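Local coordinates for nitrate regulatory protein (Klebsiella oxytoca, PDB 4AKK) that senses nitrate and nitrite and binds the leader RNA of the nasF operon to bring about transcription antitermination, at residues G60-A63 with G64-A68; R164-L167 with N168-P171; K143-D147 with R148-A152. All blocks are in the same frame, centred on the assembly; numbering follows the deposited sequence.

Interaction 1 of 3, residues G60-A63 with G64-A68; sequences GTLA and GQISA
Gln-65 N bonds to Thr-61 O at 2.8 Å, the shortest of four i to i+4 backbone bonds that tie 60-63 to 64-68 within helix 56-85. Ile-66 N reaches Leu-62 O at 2.9 Å, while Gly-64 N to Gly-60 O and Ser-67 N to Ala-63 O repeat the pattern one step to each side.

The apolar contact belongs to Leu-62 and Ile-66, one turn apart. Leu-62 CG stands 3.8 Å from Ile-66 CD1, the two branches crossing at a slant. Ile-66 sends CD1 back along the helix, its CG1 beside the backbone N (chi1 -76°) and the chain extended at chi2, to meet Leu-62, whose CG leans out anti to its own N. Ile-66 CG1 packs 3.3 Å from Leu-62 O.

This pair forms part of the inward ridge of a long helix in the all-helical NIT bundle, where Leu-62 meets Leu-113, Ile-66 meets Phe-109, and both meet helix 169-173. Ala-63, small enough for close approach, packs on Met-186 and Leu-173.

On the more accessible flank Thr-61 and Gln-65 stand one turn apart, and Gln-65 CG lies 3.5 Å from Thr-61 O. The hydroxyls have partners beyond the turn: Thr-61 OG1 bonds to Ala-57 O, suiting a short polar side chain to a helix, and buried Ser-67 OG is bonded by Glu-297 and Arg-294.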
loop_
_atom_site.group_PDB
_atom_site.type_symbol
_atom_site.label_atom_id
_atom_site.label_comp_id
_atom_site.label_asym_id
_atom_site.label_seq_id
_atom_site.Cartn_x
_atom_site.Cartn_y
_atom_site.Cartn_z
ATOM N N GLY A 60 -9.109 7.308 20.973
ATOM C CA GLY A 60 -9.882 6.099 21.183
ATOM C C GLY A 60 -11.373 6.372 21.259
ATOM O O GLY A 60 -12.191 5.613 20.731
ATOM N N THR A 61 -11.730 7.465 21.922
ATOM C CA THR A 61 -13.130 7.840 22.067
ATOM C C THR A 61 -13.726 8.225 20.718
ATOM O O THR A 61 -14.812 7.777 20.359
ATOM C CB THR A 61 -13.304 9.025 23.044
ATOM O OG1 THR A 61 -12.750 8.679 24.318
ATOM C CG2 THR A 61 -14.779 9.370 23.217
ATOM N N LEU A 62 -13.015 9.073 19.984
ATOM C CA LEU A 62 -13.463 9.493 18.663
ATOM C C LEU A 62 -13.716 8.281 17.765
ATOM O O LEU A 62 -14.733 8.211 17.081
ATOM C CB LEU A 62 -12.449 10.438 18.015
ATOM C CG LEU A 62 -12.862 10.919 16.624
ATOM C CD1 LEU A 62 -14.249 11.563 16.656
ATOM C CD2 LEU A 62 -11.820 11.878 16.044
ATOM N N ALA A 63 -12.793 7.323 17.783
ATOM C CA ALA A 63 -12.966 6.094 17.016
ATOM C C ALA A 63 -14.238 5.349 17.424
ATOM O O ALA A 63 -14.968 4.845 16.577
ATOM C CB ALA A 63 -11.757 5.201 17.169
ATOM N N GLY A 64 -14.499 5.286 18.725
ATOM C CA GLY A 64 -15.688 4.634 19.229
ATOM C C GLY A 64 -16.978 5.330 18.837
ATOM O O GLY A 64 -17.959 4.670 18.501
ATOM N N GLN A 65 -16.984 6.661 18.895
ATOM C CA GLN A 65 -18.140 7.445 18.469
ATOM C C GLN A 65 -18.378 7.364 16.960
ATOM O O GLN A 65 -19.520 7.400 16.507
ATOM C CB GLN A 65 -18.012 8.906 18.911
ATOM C CG GLN A 65 -18.069 9.082 20.434
ATOM C CD GLN A 65 -19.270 8.370 21.067
ATOM O OE1 GLN A 65 -20.429 8.512 20.446
ATOM N NE2 GLN A 65 -19.149 7.695 22.090
ATOM N N ILE A 66 -17.308 7.253 16.184
ATOM C CA ILE A 66 -17.455 7.096 14.738
ATOM C C ILE A 66 -18.120 5.757 14.462
ATOM O O ILE A 66 -19.077 5.670 13.692
ATOM C CB ILE A 66 -16.100 7.190 14.013
ATOM C CG1 ILE A 66 -15.654 8.655 13.937
ATOM C CG2 ILE A 66 -16.191 6.561 12.613
ATOM C CD1 ILE A 66 -14.183 8.839 13.678
ATOM N N SER A 67 -17.619 4.719 15.127
ATOM C CA SER A 67 -18.179 3.386 14.998
ATOM C C SER A 67 -19.672 3.349 15.311
ATOM O O SER A 67 -20.447 2.704 14.601
ATOM C CB SER A 67 -17.453 2.423 15.926
ATOM O OG SER A 67 -18.070 1.149 15.894
ATOM N N ALA A 68 -20.066 4.028 16.383
ATOM C CA ALA A 68 -21.458 4.012 16.819
ATOM C C ALA A 68 -22.350 4.772 15.846
ATOM O O ALA A 68 -23.447 4.324 15.516
ATOM C CB ALA A 68 -21.588 4.597 18.225
#

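Interaction 2 of 3, residues R164-L167 with N168-P171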
loop_
_atom_site.group_PDB
_atom_site.type_symbol
_atom_site.label_atom_id
_atom_site.label_comp_id
_atom_site.label_asym_id
_atom_site.label_seq_id
_atom_site.Cartn_x
_atom_site.Cartn_y
_atom_site.Cartn_z
ATOM N N ARG A 164 -18.940 6.305 4.375
ATOM C CA ARG A 164 -17.572 6.139 3.890
ATOM C C ARG A 164 -16.619 7.251 4.348
ATOM O O ARG A 164 -15.462 6.991 4.694
ATOM C CB ARG A 164 -17.566 6.042 2.362
ATOM C CG ARG A 164 -16.168 6.113 1.738
ATOM C CD ARG A 164 -16.210 5.744 0.266
ATOM N NE ARG A 164 -17.220 6.519 -0.441
ATOM C CZ ARG A 164 -16.983 7.682 -1.040
ATOM N NH1 ARG A 164 -15.755 8.199 -1.033
ATOM N NH2 ARG A 164 -17.971 8.317 -1.657
ATOM N N HIS A 165 -17.096 8.491 4.338
ATOM C CA HIS A 165 -16.284 9.609 4.812
ATOM C C HIS A 165 -16.063 9.576 6.321
ATOM O O HIS A 165 -15.036 10.032 6.807
ATOM C CB HIS A 165 -16.889 10.937 4.384
ATOM C CG HIS A 165 -16.865 11.139 2.904
ATOM N ND1 HIS A 165 -15.847 11.066 2.017
ATOM C CD2 HIS A 165 -17.998 11.404 2.166
ATOM C CE1 HIS A 165 -16.377 11.304 0.774
ATOM N NE2 HIS A 165 -17.675 11.507 0.891
ATOM N N LEU A 166 -17.019 9.021 7.053
ATOM C CA LEU A 166 -16.870 8.880 8.496
ATOM C C LEU A 166 -15.795 7.849 8.769
ATOM O O LEU A 166 -14.905 8.078 9.576
ATOM C CB LEU A 166 -18.189 8.461 9.148
ATOM C CG LEU A 166 -19.198 9.596 9.292
ATOM C CD1 LEU A 166 -20.561 9.050 9.684
ATOM C CD2 LEU A 166 -18.690 10.621 10.314
ATOM N N LEU A 167 -15.885 6.722 8.070
ATOM C CA LEU A 167 -14.915 5.642 8.183
ATOM C C LEU A 167 -13.501 6.055 7.787
ATOM O O LEU A 167 -12.537 5.590 8.389
ATOM C CB LEU A 167 -15.348 4.442 7.334
ATOM C CG LEU A 167 -16.545 3.645 7.848
ATOM C CD1 LEU A 167 -16.811 2.443 6.950
ATOM C CD2 LEU A 167 -16.320 3.199 9.281
ATOM N N ASN A 168 -13.385 6.921 6.781
ATOM C CA ASN A 168 -12.087 7.402 6.317
ATOM C C ASN A 168 -11.370 8.238 7.369
ATOM O O ASN A 168 -10.175 8.493 7.255
ATOM C CB ASN A 168 -12.209 8.224 5.014
ATOM C CG ASN A 168 -12.605 7.380 3.807
ATOM O OD1 ASN A 168 -12.527 6.156 3.837
ATOM N ND2 ASN A 168 -13.038 8.046 2.735
ATOM N N ILE A 169 -12.086 8.681 8.393
ATOM C CA ILE A 169 -11.404 9.392 9.464
ATOM C C ILE A 169 -10.483 8.441 10.234
ATOM O O ILE A 169 -9.404 8.828 10.655
ATOM C CB ILE A 169 -12.376 10.042 10.452
ATOM C CG1 ILE A 169 -13.213 11.127 9.763
ATOM C CG2 ILE A 169 -11.599 10.597 11.652
ATOM C CD1 ILE A 169 -14.346 11.663 10.622
ATOM N N VAL A 170 -10.915 7.195 10.394
ATOM C CA VAL A 170 -10.248 6.252 11.302
ATOM C C VAL A 170 -8.775 5.949 10.999
ATOM O O VAL A 170 -7.930 6.081 11.884
ATOM C CB VAL A 170 -11.035 4.935 11.438
ATOM C CG1 VAL A 170 -10.294 3.967 12.349
ATOM C CG2 VAL A 170 -12.428 5.209 11.982
ATOM N N PRO A 171 -8.462 5.533 9.760
ATOM C CA PRO A 171 -7.063 5.264 9.406
ATOM C C PRO A 171 -6.202 6.514 9.544
ATOM O O PRO A 171 -5.017 6.439 9.861
ATOM C CB PRO A 171 -7.141 4.855 7.926
ATOM C CG PRO A 171 -8.582 4.494 7.688
ATOM C CD PRO A 171 -9.367 5.368 8.609
HETATM O O HOH W 1 -13.412 6.914 -0.198
HETATM O O HOH W 2 -12.767 11.173 3.120
#
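The Asn-168 amide stands beside the Arg-164 side chain and close to the His-165 ring, two waters joining the three. Water 1 sits at the edge of the Arg-164 guanidinium, in its plane, accepting from NH1 at 2.8 Å; it also accepts from Asn-168 ND2 at 3.2 Å. Arg-164 and Asn-168 point the same way, with their flat groups 62° apart, and the bend of the arginine at chi3 (52°) helps bring NH1 round to this water. The imidazole of His-165 is nearly perpendicular to the amide, at 81°, with ND1 4.2 Å from Asn-168 ND2. Water 2 lies between them, accepting a second bond from ND2 and hydrogen-bonded to ND1. Asparagine suits this place because one amide nitrogen can serve two waters while its OD1 takes a bond from Gln-351.

The backbone changes pitch here. Asn-168 N still bonds to Arg-164 O at 2.9 Å, but Ile-169 N turns to Leu-166 O at 3.1 Å and Val-170 N to Leu-167 O at 3.0 Å, i to i+3 bonds whose donors lie well above the carbonyl planes. Pro-171 has no N-H to give, and its CD rests 3.2 Å from Leu-167 O.

This tightened turn joins helix 152-167 to the short helix 169-173 within the NIT bundle. Leu-166 and Ile-169 face helices 56-85 and 122-134, Leu-167 and Val-170 pack on helix 180-212, and Arg-164 meets helix 341-358. The His-165 ring meets that of Tyr-134, their planes nearly parallel, and the side chain touches Ala-332 of the second subunit.

Interaction 3 of 3, residues K143-D147 with R148-A152; sequences KRVRD and REIAA
Arg-144 holds Glu-149 through both its backbone and its side chain. Glu-149 N bonds to Arg-144 O at 2.8 Å, lying in the carbonyl plane, and Arg-144 NH1 returns a longer bond of 3.3 Å to Glu-149 O, which lies near the edge of the guanidinium and 19° out of its plane. The arginine chain, extended from CG to NE, carries the group far enough to do this. The Glu-149 carboxylate adds a long salt bridge, OE1 to Arg-144 NH1 at 3.8 Å, in which the oxygen is well out of the guanidinium plane, so that charge attraction alone acts. The two side chains cross at about a right angle.

A second backbone bond closes the turn, from Arg-148 N to Val-145 O at 3.0 Å; its donor lies above the carbonyl plane, and Trp-83 also bonds to this oxygen. Asp-147 and Glu-149 bring like charges near each other, a repulsion probably eased by water 3, which donates to Asp-147 OD2 at 2.9 Å and to Glu-149 OE1 at 2.7 Å.

Beneath these polar groups Ile-150 folds back: its CG2 lies 3.7 Å from Arg-144 O and reaches Val-145 CG2 at 4.3 Å. An apolar side chain suits this place: one methyl faces Val-145 and Arg-144 while the residue also packs on Ala-155 and Gln-158 of helix 152-167.

The positive phi of Arg-148 (54°) and the two bonds back into the last turn make this a Schellman motif ending helix 138-147, with Ala-151 already at the N-cap of the next helix in the NIT bundle.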
loop_
_atom_site.group_PDB
_atom_site.type_symbol
_atom_site.label_atom_id
_atom_site.label_comp_id
_atom_site.label_asym_id
_atom_site.label_seq_id
_atom_site.Cartn_x
_atom_site.Cartn_y
_atom_site.Cartn_z
ATOM N N LYS A 143 -36.378 13.589 4.354
ATOM C CA LYS A 143 -37.625 14.092 3.794
ATOM C C LYS A 143 -37.964 13.361 2.495
ATOM O O LYS A 143 -39.090 12.904 2.301
ATOM C CB LYS A 143 -37.553 15.600 3.555
ATOM C CG LYS A 143 -38.862 16.174 3.032
ATOM C CD LYS A 143 -38.857 17.694 3.009
ATOM C CE LYS A 143 -40.187 18.232 2.488
ATOM N NZ LYS A 143 -40.078 19.660 2.077
ATOM N N ARG A 144 -36.985 13.224 1.614
ATOM C CA ARG A 144 -37.225 12.506 0.369
ATOM C C ARG A 144 -37.553 11.061 0.641
ATOM O O ARG A 144 -38.399 10.489 -0.037
ATOM C CB ARG A 144 -36.032 12.606 -0.581
ATOM C CG ARG A 144 -35.967 13.947 -1.280
ATOM C CD ARG A 144 -34.996 13.956 -2.436
ATOM N NE ARG A 144 -34.970 15.281 -3.046
ATOM C CZ ARG A 144 -35.863 15.713 -3.929
ATOM N NH1 ARG A 144 -36.849 14.912 -4.327
ATOM N NH2 ARG A 144 -35.766 16.941 -4.420
ATOM N N VAL A 145 -36.879 10.463 1.623
ATOM C CA VAL A 145 -37.175 9.085 1.979
ATOM C C VAL A 145 -38.635 8.976 2.435
ATOM O O VAL A 145 -39.387 8.123 1.939
ATOM C CB VAL A 145 -36.212 8.528 3.061
ATOM C CG1 VAL A 145 -36.781 7.248 3.669
ATOM C CG2 VAL A 145 -34.833 8.274 2.466
ATOM N N ARG A 146 -39.044 9.851 3.352
ATOM C CA ARG A 146 -40.441 9.848 3.819
ATOM C C ARG A 146 -41.432 10.015 2.674
ATOM O O ARG A 146 -42.369 9.229 2.529
ATOM C CB ARG A 146 -40.695 10.956 4.835
ATOM C CG ARG A 146 -39.753 10.934 6.002
ATOM C CD ARG A 146 -40.256 11.827 7.113
ATOM N NE ARG A 146 -39.139 12.432 7.824
ATOM C CZ ARG A 146 -38.755 13.689 7.654
ATOM N NH1 ARG A 146 -39.416 14.475 6.809
ATOM N NH2 ARG A 146 -37.720 14.161 8.337
ATOM N N ASP A 147 -41.217 11.048 1.867
ATOM C CA ASP A 147 -42.104 11.357 0.752
ATOM C C ASP A 147 -41.931 10.347 -0.374
ATOM O O ASP A 147 -42.642 10.394 -1.371
ATOM C CB ASP A 147 -41.829 12.772 0.233
ATOM C CG ASP A 147 -41.932 13.819 1.328
ATOM O OD1 ASP A 147 -42.506 13.492 2.384
ATOM O OD2 ASP A 147 -41.449 14.958 1.141
ATOM N N ARG A 148 -40.979 9.434 -0.206
ATOM C CA ARG A 148 -40.683 8.451 -1.239
ATOM C C ARG A 148 -40.405 9.128 -2.588
ATOM O O ARG A 148 -40.771 8.612 -3.652
ATOM C CB ARG A 148 -41.824 7.437 -1.339
ATOM C CG ARG A 148 -42.237 6.858 0.040
ATOM C CD ARG A 148 -43.492 5.987 -0.036
ATOM N NE ARG A 148 -43.372 5.023 -1.117
ATOM C CZ ARG A 148 -44.268 4.847 -2.079
ATOM N NH1 ARG A 148 -45.397 5.545 -2.087
ATOM N NH2 ARG A 148 -44.038 3.947 -3.028
ATOM N N GLU A 149 -39.748 10.287 -2.534
ATOM C CA GLU A 149 -39.366 11.024 -3.740
ATOM C C GLU A 149 -37.901 10.772 -4.077
ATOM O O GLU A 149 -37.172 11.678 -4.488
ATOM C CB GLU A 149 -39.637 12.518 -3.565
ATOM C CG GLU A 149 -41.132 12.841 -3.492
ATOM C CD GLU A 149 -41.422 14.326 -3.324
ATOM O OE1 GLU A 149 -40.470 15.137 -3.315
ATOM O OE2 GLU A 149 -42.615 14.678 -3.193
ATOM N N ILE A 150 -37.477 9.532 -3.881
ATOM C CA ILE A 150 -36.108 9.124 -4.174
ATOM C C ILE A 150 -36.144 7.618 -4.326
ATOM O O ILE A 150 -36.989 6.964 -3.722
ATOM C CB ILE A 150 -35.140 9.532 -3.046
ATOM C CG1 ILE A 150 -33.692 9.214 -3.432
ATOM C CG2 ILE A 150 -35.510 8.849 -1.715
ATOM C CD1 ILE A 150 -32.660 9.750 -2.424
ATOM N N ALA A 151 -35.270 7.062 -5.153
ATOM C CA ALA A 151 -35.250 5.607 -5.329
ATOM C C ALA A 151 -34.415 4.937 -4.236
ATOM O O ALA A 151 -33.515 5.553 -3.669
ATOM C CB ALA A 151 -34.719 5.239 -6.699
ATOM N N ALA A 152 -34.707 3.674 -3.950
ATOM C CA ALA A 152 -33.974 2.943 -2.914
ATOM C C ALA A 152 -32.458 2.933 -3.154
ATOM O O ALA A 152 -31.691 3.159 -2.215
ATOM C CB ALA A 152 -34.514 1.523 -2.758
HETATM O O HOH W 3 -39.364 15.068 -0.848
#

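In the fold
Interactions 1 and 2 are buried and touch: Ile-66 CG2 lies 3.6 Å from Leu-166 O, and Ile-66 CD1 packs against Ile-169 CG2, so helix 56-85 meets the junction of helices 152-167 and 169-173. Interaction 3 is a surface contact about 26 Å, centre to centre, from interaction 2, yet it leads into the start of helix 152-167, whose far end interaction 2 closes; it also rests on helix 56-85. The chemistry follows place. A continuous helix with aliphatic packing marks 60-68, a water-linked polar cluster beside apolar packing marks 164-171, and charged side chains around a chain reversal mark 143-152.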